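Long-range contacts in Beta/alpha-amylase (Paenibacillus polymyxa, PDB 3VOC), which hydrolyses alpha-1,4-glucosidic linkages of starch, removing maltose units from the non-reducing chain ends, through the family 14 beta-amylase domain of a longer secreted precursor: residues G353-G358 / G380-T385; G277-G282 / D318-C323; D4-S9 / Q408-K413; R307-F312 / S347-K352. All blocks are in the same frame, centred on the assembly; numbering follows the deposited sequence.

Interaction 1: residues G353-G358 / G380-T385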
loop_
_atom_site.group_PDB
_atom_site.type_symbol
_atom_site.label_atom_id
_atom_site.label_comp_id
_atom_site.label_asym_id
_atom_site.label_seq_id
_atom_site.Cartn_x
_atom_site.Cartn_y
_atom_site.Cartn_z
ATOM N N GLY A 353 2.659 -19.596 3.201
ATOM C CA GLY A 353 3.764 -19.590 2.255
ATOM C C GLY A 353 3.768 -18.347 1.379
ATOM O O GLY A 353 4.222 -18.397 0.236
ATOM N N VAL A 354 3.258 -17.231 1.898
ATOM C CA VAL A 354 3.396 -15.939 1.216
ATOM C C VAL A 354 4.703 -15.287 1.659
ATOM O O VAL A 354 4.919 -15.075 2.851
ATOM C CB VAL A 354 2.189 -15.011 1.495
ATOM C CG1 VAL A 354 2.409 -13.613 0.893
ATOM C CG2 VAL A 354 0.901 -15.632 0.926
ATOM N N ARG A 355 5.575 -14.979 0.702
ATOM C CA ARG A 355 6.861 -14.342 1.006
ATOM C C ARG A 355 6.657 -12.959 1.625
ATOM O O ARG A 355 5.919 -12.134 1.073
ATOM C CB ARG A 355 7.704 -14.210 -0.255
ATOM C CG ARG A 355 8.177 -15.564 -0.857
ATOM C CD ARG A 355 8.725 -15.381 -2.260
ATOM N NE ARG A 355 9.775 -14.359 -2.308
ATOM C CZ ARG A 355 11.075 -14.598 -2.130
ATOM N NH1 ARG A 355 11.515 -15.830 -1.887
ATOM N NH2 ARG A 355 11.946 -13.604 -2.203
ATOM N N LEU A 356 7.324 -12.717 2.754
ATOM C CA LEU A 356 7.254 -11.436 3.454
ATOM C C LEU A 356 8.440 -10.509 3.198
ATOM O O LEU A 356 9.607 -10.922 3.237
ATOM C CB LEU A 356 7.149 -11.652 4.957
ATOM C CG LEU A 356 5.842 -12.189 5.501
ATOM C CD1 LEU A 356 6.125 -12.871 6.818
ATOM C CD2 LEU A 356 4.780 -11.068 5.673
ATOM N N ASN A 357 8.106 -9.243 2.968
ATOM C CA ASN A 357 9.077 -8.143 2.972
ATOM C C ASN A 357 8.602 -7.081 3.958
ATOM O O ASN A 357 7.399 -6.925 4.173
ATOM C CB ASN A 357 9.216 -7.545 1.567
ATOM C CG ASN A 357 9.733 -8.561 0.547
ATOM O OD1 ASN A 357 8.987 -9.019 -0.323
ATOM N ND2 ASN A 357 11.014 -8.918 0.654
ATOM N N GLY A 358 9.538 -6.348 4.551
ATOM C CA GLY A 358 9.218 -5.447 5.659
ATOM C C GLY A 358 9.693 -4.020 5.462
ATOM O O GLY A 358 10.588 -3.758 4.652
ATOM N N GLY A 380 11.158 -15.002 9.177
ATOM C CA GLY A 380 11.798 -15.416 7.919
ATOM C C GLY A 380 11.563 -14.440 6.772
ATOM O O GLY A 380 11.320 -14.856 5.626
ATOM N N TYR A 381 11.646 -13.142 7.074
ATOM C CA TYR A 381 11.512 -12.105 6.035
ATOM C C TYR A 381 12.551 -12.257 4.926
ATOM O O TYR A 381 13.696 -12.674 5.180
ATOM C CB TYR A 381 11.570 -10.698 6.646
ATOM C CG TYR A 381 10.227 -10.192 7.141
ATOM C CD1 TYR A 381 9.647 -9.046 6.578
ATOM C CD2 TYR A 381 9.535 -10.853 8.163
ATOM C CE1 TYR A 381 8.420 -8.566 7.021
ATOM C CE2 TYR A 381 8.286 -10.372 8.625
ATOM C CZ TYR A 381 7.741 -9.225 8.031
ATOM O OH TYR A 381 6.515 -8.733 8.429
ATOM N N HIS A 382 12.132 -11.951 3.698
ATOM C CA HIS A 382 12.994 -12.038 2.529
ATOM C C HIS A 382 13.633 -10.691 2.216
ATOM O O HIS A 382 14.548 -10.591 1.415
ATOM C CB HIS A 382 12.203 -12.563 1.316
ATOM C CG HIS A 382 11.716 -13.966 1.496
ATOM N ND1 HIS A 382 12.477 -15.068 1.160
ATOM C CD2 HIS A 382 10.562 -14.446 2.015
ATOM C CE1 HIS A 382 11.799 -16.167 1.443
ATOM N NE2 HIS A 382 10.639 -15.816 1.979
ATOM N N GLY A 383 13.162 -9.648 2.866
ATOM C CA GLY A 383 13.706 -8.329 2.605
ATOM C C GLY A 383 13.219 -7.359 3.642
ATOM O O GLY A 383 12.187 -7.579 4.301
ATOM N N PHE A 384 13.997 -6.303 3.806
ATOM C CA PHE A 384 13.582 -5.170 4.603
ATOM C C PHE A 384 14.007 -3.918 3.860
ATOM O O PHE A 384 15.165 -3.819 3.420
ATOM C CB PHE A 384 14.203 -5.171 6.017
ATOM C CG PHE A 384 13.766 -3.988 6.829
ATOM C CD1 PHE A 384 12.521 -3.993 7.462
ATOM C CD2 PHE A 384 14.542 -2.835 6.879
ATOM C CE1 PHE A 384 12.081 -2.887 8.166
ATOM C CE2 PHE A 384 14.109 -1.725 7.567
ATOM C CZ PHE A 384 12.876 -1.746 8.209
ATOM N N THR A 385 13.082 -2.967 3.734
ATOM C CA THR A 385 13.395 -1.655 3.174
ATOM C C THR A 385 13.312 -0.562 4.244
ATOM O O THR A 385 12.266 -0.375 4.881
ATOM C CB THR A 385 12.459 -1.283 2.007
ATOM O OG1 THR A 385 12.532 -2.287 0.997
ATOM C CG2 THR A 385 12.898 0.049 1.379
HETATM O O HOH W 1 8.580 -14.773 4.535
#

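Interaction 2: residues G277-G282 / D318-C323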
loop_
_atom_site.group_PDB
_atom_site.type_symbol
_atom_site.label_atom_id
_atom_site.label_comp_id
_atom_site.label_asym_id
_atom_site.label_seq_id
_atom_site.Cartn_x
_atom_site.Cartn_y
_atom_site.Cartn_z
ATOM N N GLY A 277 5.471 -7.575 -5.875
ATOM C CA GLY A 277 4.859 -7.424 -4.571
ATOM C C GLY A 277 3.870 -6.276 -4.467
ATOM O O GLY A 277 3.801 -5.395 -5.337
ATOM N N ALA A 278 3.121 -6.274 -3.374
ATOM C CA ALA A 278 2.243 -5.159 -3.043
ATOM C C ALA A 278 2.206 -5.051 -1.521
ATOM O O ALA A 278 2.699 -5.940 -0.817
ATOM C CB ALA A 278 0.833 -5.359 -3.621
ATOM N N LYS A 279 1.630 -3.963 -1.023
ATOM C CA LYS A 279 1.725 -3.627 0.394
ATOM C C LYS A 279 0.374 -3.564 1.087
ATOM O O LYS A 279 -0.589 -2.985 0.568
ATOM C CB LYS A 279 2.455 -2.296 0.566
ATOM C CG LYS A 279 3.755 -2.207 -0.263
ATOM C CD LYS A 279 4.541 -0.890 -0.074
ATOM C CE LYS A 279 5.856 -0.931 -0.882
ATOM N NZ LYS A 279 6.806 0.197 -0.559
ATOM N N ILE A 280 0.324 -4.164 2.274
ATOM C CA ILE A 280 -0.817 -4.005 3.162
ATOM C C ILE A 280 -0.456 -2.922 4.177
ATOM O O ILE A 280 0.665 -2.902 4.702
ATOM C CB ILE A 280 -1.189 -5.355 3.832
ATOM C CG1 ILE A 280 -1.751 -6.331 2.779
ATOM C CG2 ILE A 280 -2.218 -5.162 4.995
ATOM C CD1 ILE A 280 -2.131 -7.722 3.359
ATOM N N SER A 281 -1.399 -2.013 4.419
ATOM C CA SER A 281 -1.237 -0.918 5.354
ATOM C C SER A 281 -1.144 -1.433 6.786
ATOM O O SER A 281 -1.804 -2.417 7.136
ATOM C CB SER A 281 -2.459 0.003 5.253
ATOM O OG SER A 281 -2.277 1.199 6.001
ATOM N N GLY A 282 -0.377 -0.732 7.618
ATOM C CA GLY A 282 -0.316 -1.035 9.045
ATOM C C GLY A 282 -1.251 -0.112 9.817
ATOM O O GLY A 282 -0.841 0.975 10.245
ATOM N N ASP A 318 4.140 -11.118 -3.645
ATOM C CA ASP A 318 4.774 -11.103 -2.334
ATOM C C ASP A 318 4.139 -10.010 -1.499
ATOM O O ASP A 318 3.581 -9.060 -2.043
ATOM C CB ASP A 318 6.279 -10.867 -2.466
ATOM C CG ASP A 318 7.015 -12.061 -3.074
ATOM O OD1 ASP A 318 6.388 -13.089 -3.373
ATOM O OD2 ASP A 318 8.241 -11.973 -3.227
ATOM N N LEU A 319 4.222 -10.149 -0.183
ATOM C CA LEU A 319 3.553 -9.206 0.719
ATOM C C LEU A 319 4.575 -8.349 1.441
ATOM O O LEU A 319 5.500 -8.873 2.072
ATOM C CB LEU A 319 2.683 -9.966 1.738
ATOM C CG LEU A 319 2.088 -9.156 2.901
ATOM C CD1 LEU A 319 1.144 -8.151 2.320
ATOM C CD2 LEU A 319 1.341 -10.074 3.883
ATOM N N THR A 320 4.408 -7.031 1.346
ATOM C CA THR A 320 5.194 -6.101 2.136
ATOM C C THR A 320 4.305 -5.627 3.283
ATOM O O THR A 320 3.152 -5.199 3.076
ATOM C CB THR A 320 5.684 -4.907 1.289
ATOM O OG1 THR A 320 6.596 -5.384 0.288
ATOM C CG2 THR A 320 6.370 -3.830 2.164
ATOM N N PHE A 321 4.827 -5.727 4.493
ATOM C CA PHE A 321 4.137 -5.160 5.628
ATOM C C PHE A 321 5.033 -4.132 6.296
ATOM O O PHE A 321 6.223 -4.040 5.984
ATOM C CB PHE A 321 3.640 -6.245 6.607
ATOM C CG PHE A 321 2.550 -5.756 7.525
ATOM C CD1 PHE A 321 1.327 -5.334 7.000
ATOM C CD2 PHE A 321 2.759 -5.669 8.902
ATOM C CE1 PHE A 321 0.314 -4.840 7.846
ATOM C CE2 PHE A 321 1.744 -5.186 9.764
ATOM C CZ PHE A 321 0.530 -4.769 9.232
ATOM N N THR A 322 4.449 -3.347 7.198
ATOM C CA THR A 322 5.109 -2.177 7.761
ATOM C C THR A 322 4.922 -2.144 9.278
ATOM O O THR A 322 4.348 -3.079 9.858
ATOM C CB THR A 322 4.556 -0.889 7.092
ATOM O OG1 THR A 322 5.209 0.254 7.639
ATOM C CG2 THR A 322 3.053 -0.769 7.311
ATOM N N CYS A 323 5.403 -1.078 9.915
ATOM C CA CYS A 323 5.397 -0.929 11.383
ATOM C C CYS A 323 6.333 -1.879 12.125
ATOM O O CYS A 323 6.237 -2.003 13.357
ATOM C CB CYS A 323 4.001 -1.057 11.997
ATOM S SG CYS A 323 2.799 -0.072 11.213
#

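Interaction 3: residues D4-S9 / Q408-K413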
loop_
_atom_site.group_PDB
_atom_site.type_symbol
_atom_site.label_atom_id
_atom_site.label_comp_id
_atom_site.label_asym_id
_atom_site.label_seq_id
_atom_site.Cartn_x
_atom_site.Cartn_y
_atom_site.Cartn_z
ATOM N N ASP A 4 16.887 -17.218 3.417
ATOM C CA ASP A 4 18.179 -17.463 2.752
ATOM C C ASP A 4 18.543 -16.405 1.716
ATOM O O ASP A 4 19.725 -16.183 1.428
ATOM C CB ASP A 4 18.196 -18.844 2.074
ATOM C CG ASP A 4 18.465 -19.987 3.054
ATOM O OD1 ASP A 4 18.933 -19.742 4.204
ATOM O OD2 ASP A 4 18.214 -21.153 2.661
ATOM N N ASP A 5 17.531 -15.751 1.164
ATOM C CA ASP A 5 17.751 -14.737 0.141
ATOM C C ASP A 5 17.571 -13.300 0.675
ATOM O O ASP A 5 17.422 -12.352 -0.099
ATOM C CB ASP A 5 16.827 -15.009 -1.075
ATOM C CG ASP A 5 15.331 -14.934 -0.725
ATOM O OD1 ASP A 5 14.967 -14.785 0.458
ATOM O OD2 ASP A 5 14.508 -15.015 -1.648
ATOM N N PHE A 6 17.576 -13.142 1.996
ATOM C CA PHE A 6 17.335 -11.823 2.597
ATOM C C PHE A 6 18.298 -10.768 2.079
ATOM O O PHE A 6 19.509 -11.015 2.002
ATOM C CB PHE A 6 17.467 -11.893 4.112
ATOM C CG PHE A 6 17.239 -10.583 4.787
ATOM C CD1 PHE A 6 15.935 -10.123 5.015
ATOM C CD2 PHE A 6 18.312 -9.786 5.172
ATOM C CE1 PHE A 6 15.716 -8.898 5.641
ATOM C CE2 PHE A 6 18.098 -8.546 5.794
ATOM C CZ PHE A 6 16.793 -8.109 6.031
ATOM N N GLN A 7 17.775 -9.597 1.725
ATOM C CA GLN A 7 18.630 -8.437 1.463
ATOM C C GLN A 7 18.036 -7.178 2.082
ATOM O O GLN A 7 16.818 -7.086 2.250
ATOM C CB GLN A 7 18.791 -8.210 -0.046
ATOM C CG GLN A 7 19.492 -9.320 -0.809
ATOM C CD GLN A 7 20.945 -9.508 -0.414
ATOM O OE1 GLN A 7 21.579 -8.604 0.106
ATOM N NE2 GLN A 7 21.478 -10.701 -0.673
ATOM N N ALA A 8 18.898 -6.211 2.394
ATOM C CA ALA A 8 18.463 -4.927 2.948
ATOM C C ALA A 8 18.464 -3.868 1.864
ATOM O O ALA A 8 19.474 -3.664 1.189
ATOM C CB ALA A 8 19.363 -4.501 4.102
ATOM N N SER A 9 17.331 -3.192 1.707
ATOM C CA SER A 9 17.196 -2.100 0.764
ATOM C C SER A 9 16.870 -0.807 1.487
ATOM O O SER A 9 16.588 -0.808 2.682
ATOM C CB SER A 9 16.089 -2.429 -0.227
ATOM O OG SER A 9 16.476 -3.580 -0.962
ATOM N N GLN A 408 24.547 -2.956 11.589
ATOM C CA GLN A 408 24.794 -4.017 12.581
ATOM C C GLN A 408 23.603 -4.936 12.783
ATOM O O GLN A 408 23.764 -6.138 12.947
ATOM C CB GLN A 408 25.216 -3.417 13.925
ATOM C CG GLN A 408 26.562 -2.714 13.840
ATOM C CD GLN A 408 27.367 -2.793 15.115
ATOM O OE1 GLN A 408 27.522 -3.868 15.708
ATOM N NE2 GLN A 408 27.908 -1.655 15.538
ATOM N N TYR A 409 22.406 -4.371 12.778
ATOM C CA TYR A 409 21.202 -5.152 13.079
ATOM C C TYR A 409 20.568 -5.795 11.856
ATOM O O TYR A 409 20.053 -6.916 11.924
ATOM C CB TYR A 409 20.178 -4.267 13.779
ATOM C CG TYR A 409 20.489 -4.065 15.239
ATOM C CD1 TYR A 409 20.290 -5.102 16.157
ATOM C CD2 TYR A 409 20.974 -2.844 15.707
ATOM C CE1 TYR A 409 20.573 -4.940 17.512
ATOM C CE2 TYR A 409 21.271 -2.663 17.067
ATOM C CZ TYR A 409 21.063 -3.719 17.957
ATOM O OH TYR A 409 21.334 -3.556 19.298
ATOM N N ILE A 410 20.601 -5.072 10.742
ATOM C CA ILE A 410 19.807 -5.456 9.578
ATOM C C ILE A 410 20.639 -5.875 8.377
ATOM O O ILE A 410 20.450 -6.986 7.850
ATOM C CB ILE A 410 18.813 -4.333 9.153
ATOM C CG1 ILE A 410 18.015 -3.793 10.357
ATOM C CG2 ILE A 410 17.895 -4.827 8.029
ATOM C CD1 ILE A 410 17.226 -4.836 11.155
ATOM N N ILE A 411 21.537 -5.002 7.915
ATOM C CA ILE A 411 22.324 -5.329 6.719
ATOM C C ILE A 411 23.142 -6.598 6.958
ATOM O O ILE A 411 23.301 -7.413 6.050
ATOM C CB ILE A 411 23.264 -4.182 6.248
ATOM C CG1 ILE A 411 22.493 -2.891 6.002
ATOM C CG2 ILE A 411 24.037 -4.598 4.979
ATOM C CD1 ILE A 411 23.376 -1.735 5.570
ATOM N N SER A 412 23.625 -6.768 8.188
ATOM C CA SER A 412 24.457 -7.927 8.574
ATOM C C SER A 412 23.755 -9.281 8.426
ATOM O O SER A 412 24.426 -10.319 8.423
ATOM C CB SER A 412 24.951 -7.774 10.014
ATOM O OG SER A 412 23.843 -7.786 10.901
ATOM N N LYS A 413 22.426 -9.272 8.305
ATOM C CA LYS A 413 21.661 -10.503 8.106
ATOM C C LYS A 413 21.725 -11.027 6.676
ATOM O O LYS A 413 21.369 -12.184 6.420
ATOM C CB LYS A 413 20.190 -10.316 8.522
ATOM C CG LYS A 413 19.985 -9.902 9.982
ATOM C CD LYS A 413 20.560 -10.936 10.956
ATOM C CE LYS A 413 20.180 -10.614 12.404
ATOM N NZ LYS A 413 20.844 -9.354 12.882
#

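Interaction 4: residues R307-F312 / S347-K352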
loop_
_atom_site.group_PDB
_atom_site.type_symbol
_atom_site.label_atom_id
_atom_site.label_comp_id
_atom_site.label_asym_id
_atom_site.label_seq_id
_atom_site.Cartn_x
_atom_site.Cartn_y
_atom_site.Cartn_z
ATOM N N ARG A 307 -8.181 -14.133 4.627
ATOM C CA ARG A 307 -8.688 -14.094 3.270
ATOM C C ARG A 307 -7.892 -13.127 2.409
ATOM O O ARG A 307 -7.648 -13.401 1.245
ATOM C CB ARG A 307 -10.149 -13.673 3.260
ATOM C CG ARG A 307 -10.883 -14.105 2.009
ATOM C CD ARG A 307 -12.338 -13.700 2.125
ATOM N NE ARG A 307 -12.543 -12.338 1.634
ATOM C CZ ARG A 307 -13.625 -11.610 1.879
ATOM N NH1 ARG A 307 -14.582 -12.085 2.666
ATOM N NH2 ARG A 307 -13.747 -10.399 1.343
ATOM N N LEU A 308 -7.530 -11.980 2.973
ATOM C CA LEU A 308 -6.801 -10.970 2.209
ATOM C C LEU A 308 -5.439 -11.520 1.797
ATOM O O LEU A 308 -5.008 -11.345 0.647
ATOM C CB LEU A 308 -6.623 -9.695 3.041
ATOM C CG LEU A 308 -5.914 -8.517 2.343
ATOM C CD1 LEU A 308 -6.682 -8.037 1.106
ATOM C CD2 LEU A 308 -5.763 -7.369 3.307
ATOM N N ILE A 309 -4.769 -12.192 2.729
ATOM C CA ILE A 309 -3.415 -12.704 2.466
ATOM C C ILE A 309 -3.489 -13.893 1.519
ATOM O O ILE A 309 -2.614 -14.072 0.678
ATOM C CB ILE A 309 -2.622 -12.954 3.788
ATOM C CG1 ILE A 309 -2.359 -11.601 4.484
ATOM C CG2 ILE A 309 -1.258 -13.598 3.517
ATOM C CD1 ILE A 309 -1.972 -11.724 5.985
ATOM N N GLN A 310 -4.568 -14.676 1.624
ATOM C CA GLN A 310 -4.855 -15.709 0.618
ATOM C C GLN A 310 -4.906 -15.153 -0.816
ATOM O O GLN A 310 -4.459 -15.826 -1.760
ATOM C CB GLN A 310 -6.155 -16.464 0.933
ATOM C CG GLN A 310 -6.443 -17.634 -0.054
ATOM C CD GLN A 310 -5.353 -18.689 -0.083
ATOM O OE1 GLN A 310 -4.915 -19.139 -1.166
ATOM N NE2 GLN A 310 -4.894 -19.091 1.102
ATOM N N LYS A 311 -5.448 -13.942 -0.977
ATOM C CA LYS A 311 -5.508 -13.317 -2.296
ATOM C C LYS A 311 -4.113 -12.973 -2.826
ATOM O O LYS A 311 -3.875 -13.076 -4.030
ATOM C CB LYS A 311 -6.429 -12.085 -2.291
ATOM C CG LYS A 311 -6.744 -11.526 -3.670
ATOM C CD LYS A 311 -7.768 -12.388 -4.423
ATOM C CE LYS A 311 -8.088 -11.804 -5.788
ATOM N NZ LYS A 311 -8.684 -12.865 -6.663
ATOM N N PHE A 312 -3.195 -12.577 -1.935
ATOM C CA PHE A 312 -1.791 -12.399 -2.328
ATOM C C PHE A 312 -1.222 -13.705 -2.888
ATOM O O PHE A 312 -0.611 -13.717 -3.954
ATOM C CB PHE A 312 -0.929 -11.904 -1.151
ATOM C CG PHE A 312 -0.947 -10.418 -0.984
ATOM C CD1 PHE A 312 -2.054 -9.790 -0.409
ATOM C CD2 PHE A 312 0.129 -9.640 -1.414
ATOM C CE1 PHE A 312 -2.098 -8.410 -0.258
ATOM C CE2 PHE A 312 0.106 -8.238 -1.263
ATOM C CZ PHE A 312 -1.016 -7.624 -0.676
ATOM N N SER A 347 2.553 -14.062 10.778
ATOM C CA SER A 347 2.195 -15.472 11.057
ATOM C C SER A 347 1.262 -16.054 9.997
ATOM O O SER A 347 1.436 -17.195 9.558
ATOM C CB SER A 347 1.501 -15.604 12.415
ATOM O OG SER A 347 2.433 -15.478 13.473
ATOM N N ILE A 348 0.260 -15.272 9.609
ATOM C CA ILE A 348 -0.669 -15.710 8.568
ATOM C C ILE A 348 0.049 -15.900 7.236
ATOM O O ILE A 348 -0.090 -16.951 6.597
ATOM C CB ILE A 348 -1.855 -14.751 8.424
ATOM C CG1 ILE A 348 -2.656 -14.724 9.735
ATOM C CG2 ILE A 348 -2.731 -15.141 7.187
ATOM C CD1 ILE A 348 -3.694 -13.607 9.827
ATOM N N ALA A 349 0.814 -14.893 6.815
ATOM C CA ALA A 349 1.600 -15.014 5.587
ATOM C C ALA A 349 2.502 -16.261 5.593
ATOM O O ALA A 349 2.528 -17.018 4.616
ATOM C CB ALA A 349 2.419 -13.754 5.361
ATOM N N ASN A 350 3.232 -16.490 6.687
ATOM C CA ASN A 350 4.105 -17.682 6.749
ATOM C C ASN A 350 3.336 -18.990 6.724
ATOM O O ASN A 350 3.758 -19.937 6.070
ATOM C CB ASN A 350 5.042 -17.660 7.961
ATOM C CG ASN A 350 6.198 -16.699 7.772
ATOM O OD1 ASN A 350 6.569 -16.371 6.642
ATOM N ND2 ASN A 350 6.766 -16.236 8.875
ATOM N N ALA A 351 2.205 -19.028 7.428
ATOM C CA ALA A 351 1.324 -20.208 7.422
ATOM C C ALA A 351 0.891 -20.559 6.000
ATOM O O ALA A 351 0.714 -21.735 5.670
ATOM C CB ALA A 351 0.101 -19.969 8.291
ATOM N N LYS A 352 0.737 -19.535 5.161
ATOM C CA LYS A 352 0.291 -19.707 3.774
ATOM C C LYS A 352 1.424 -19.787 2.761
ATOM O O LYS A 352 1.184 -20.031 1.579
ATOM C CB LYS A 352 -0.680 -18.591 3.372
ATOM C CG LYS A 352 -1.936 -18.559 4.222
ATOM C CD LYS A 352 -2.964 -17.642 3.614
ATOM C CE LYS A 352 -4.236 -17.631 4.430
ATOM N NZ LYS A 352 -5.143 -18.758 4.086
#

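Interaction 1: residues G353-G358 / G380-T385
Strands 356-358 and 383-385 run parallel, inclined by 25°, as the seventh and eighth strands of a TIM barrel, with H382 bonded just ahead of the second and helix 367-378 joining them as a beta-alpha-beta crossover. Three backbone bonds set the register: H382 N to L356 O (2.8 Å), G358 N to G383 O (2.9 Å) and T385 N to G358 O (2.8 Å).

G358 has no room for a side chain, since a CB there would run into CE1 of Y381. The Y381 ring lies face-on against L356, whose CB stands over its centre at 3.8 Å from the centroid in a CH-pi contact, while the edge of the ring, at CD1, meets G358 N; S346 holds its hydroxyl. R355, folded by the bend at chi3 (54°), brings its guanidinium over a face of the H382 ring, the two planes 31° apart. They are not bonded to each other: D5 makes a salt bridge with R355 and a hydrogen bond with H382 ND1, and D318 pairs with R355 NE. Nearby, L356 N donates to a water 3.0 Å from its nitrogen, which also approaches G380 O.

Interaction 2: residues G277-G282 / D318-C323
Strands 277-279 and 318-321, the fifth and sixth of the barrel, pair in parallel through A278, I280, D318 and T320. A278 N donates to D318 O (3.1 Å), T320 N to A278 O (3.0 Å) and I280 N to T320 O (3.1 Å), so each of these buried amides has an acceptor across the pair.

The D318 carboxylate is held by R275 at OD1 and by K153 and R355 at OD2. K279 lies alongside T320, its CG 3.7 Å from T320 CB, and its extended chain forms a salt bridge with E359, probably the catalytic proton acceptor. S281 OG is hydrogen-bonded to E163, probably the proton donor, and S281 N to Y302.

Around these bonds the packing is apolar and tight, with I280 CG1 only 3.5 Å from L319 CD1. The F321 ring, carried outward with CG anti to the backbone N (chi1 -161°), brings CE1 to 3.3 Å from S281 O. Cutting F321 back to an alanine is likely to leave I280 CG2 without its aromatic neighbour and open a gap toward V342 and V345. The chemistry separates an apolar outer side from a polar inner side with K279, which, like T322 just past the strand, probably binds substrate.

Interaction 3: residues D4-S9 / Q408-K413
F6 and A8 meet the end of helix 403-411 mainly through hydrocarbon. The F6 ring is swung toward the helix by a chi1 of 180°, which sets CG anti to the backbone N, and its CZ comes edge-on to I410 CG2 at 4.0 Å. Beside it, CE2 rests 3.9 Å from K413 CB. A8 supplies only a methyl: its CB reaches I411 CG1 at 4.0 Å and I410 CG2 at 4.2 Å.

One polar atom joins this apolar seam. I410 O lies near the plane of the F6 ring, 3.5 Å from CE2, and so faces the ring's weakly positive rim. Replacing F6 with a serine would probably leave I410 CG2 and K413 CB without their aromatic cover and open a gap beside the helix end.

No hydrogen bond links the two segments; those present shape the helix end, where the chain passes through a wider pi-type turn. S412 OG donates to Q408 O (2.6 Å), and K413 N to I410 O (3.1 Å). The K413 chain, bent at chi2 and chi4, curls back so that NZ donates to Y409 O (2.7 Å) and also pairs with E373.

In the fold, the last helix's end and the turn after it lie against the start of the first strand, 7-11, and its lead-in. F6 and I410 also touch F384 of strand 383-386 and reach helix 367-378, at I376 and I372 respectively.

Interaction 4: residues R307-F312 / S347-K352
I309 is the apolar side chain that joins two outer helices of the barrel, pressing from helix 305-315 onto I348 and A349 of helix 338-352. The short helical segments cross at -47° with their axes 9.7 Å apart, so a few side chains, rather than a long interface, span the gap.

Followed outward, I309 begins with CB, which lies 4.0 Å from I348 CG2. There the chain forks. The CG2 branch, anti to the backbone N, turns onto the neighbouring helix and stops 3.8 Å from A349 CA and 4.1 Å from A349 CB; the small alanine lets the branch approach the helix backbone. The other branch, through CG1, extends to CD1, whose nearest partner is again I348 CG2, at 3.7 Å. I348 thus meets both the root and the tip of I309, the two side chains crossing at about a right angle.

K352 completes the contact one turn further along. Its aliphatic chain reaches across with CD 4.4 Å from I309 CG2 and 3.9 Å from Q310 N; the bend at chi4 (-84°) then carries NZ past the CB of Q310. At the backbone of the same residue, K352 O is hydrogen-bonded to K313 NZ, a second tie between the helices.

Beneath this seam runs strand 318-321, which follows helix 305-315 and precedes helix 338-352 in the chain: L319 is touched by I309 and A349, and also by F312. Helix 305-315 also packs L308, K311 and F312 against helix 240-268.

Interactions 2 and 1, with centres 9 Å apart, pair strands five with six and seven with eight; N357 N and L319 O, probably hydrogen-bonded, connect the pairs. Interaction 4, its centre about 12 Å from each of theirs, joins the helices before and after strand 318-321, so its segments alternate with those of interaction 2; both close before interaction 1 opens. The sequence span of interaction 3 encloses all three, its centre about 11 Å from that of interaction 1 and 23 Å from that of interaction 4. F384 O and S9 N, probably hydrogen-bonded, join interactions 1 and 3 where the barrel closes. Together they hold neighbouring strands, which carry probable active-site residues at their C-terminal ends, and covering helices.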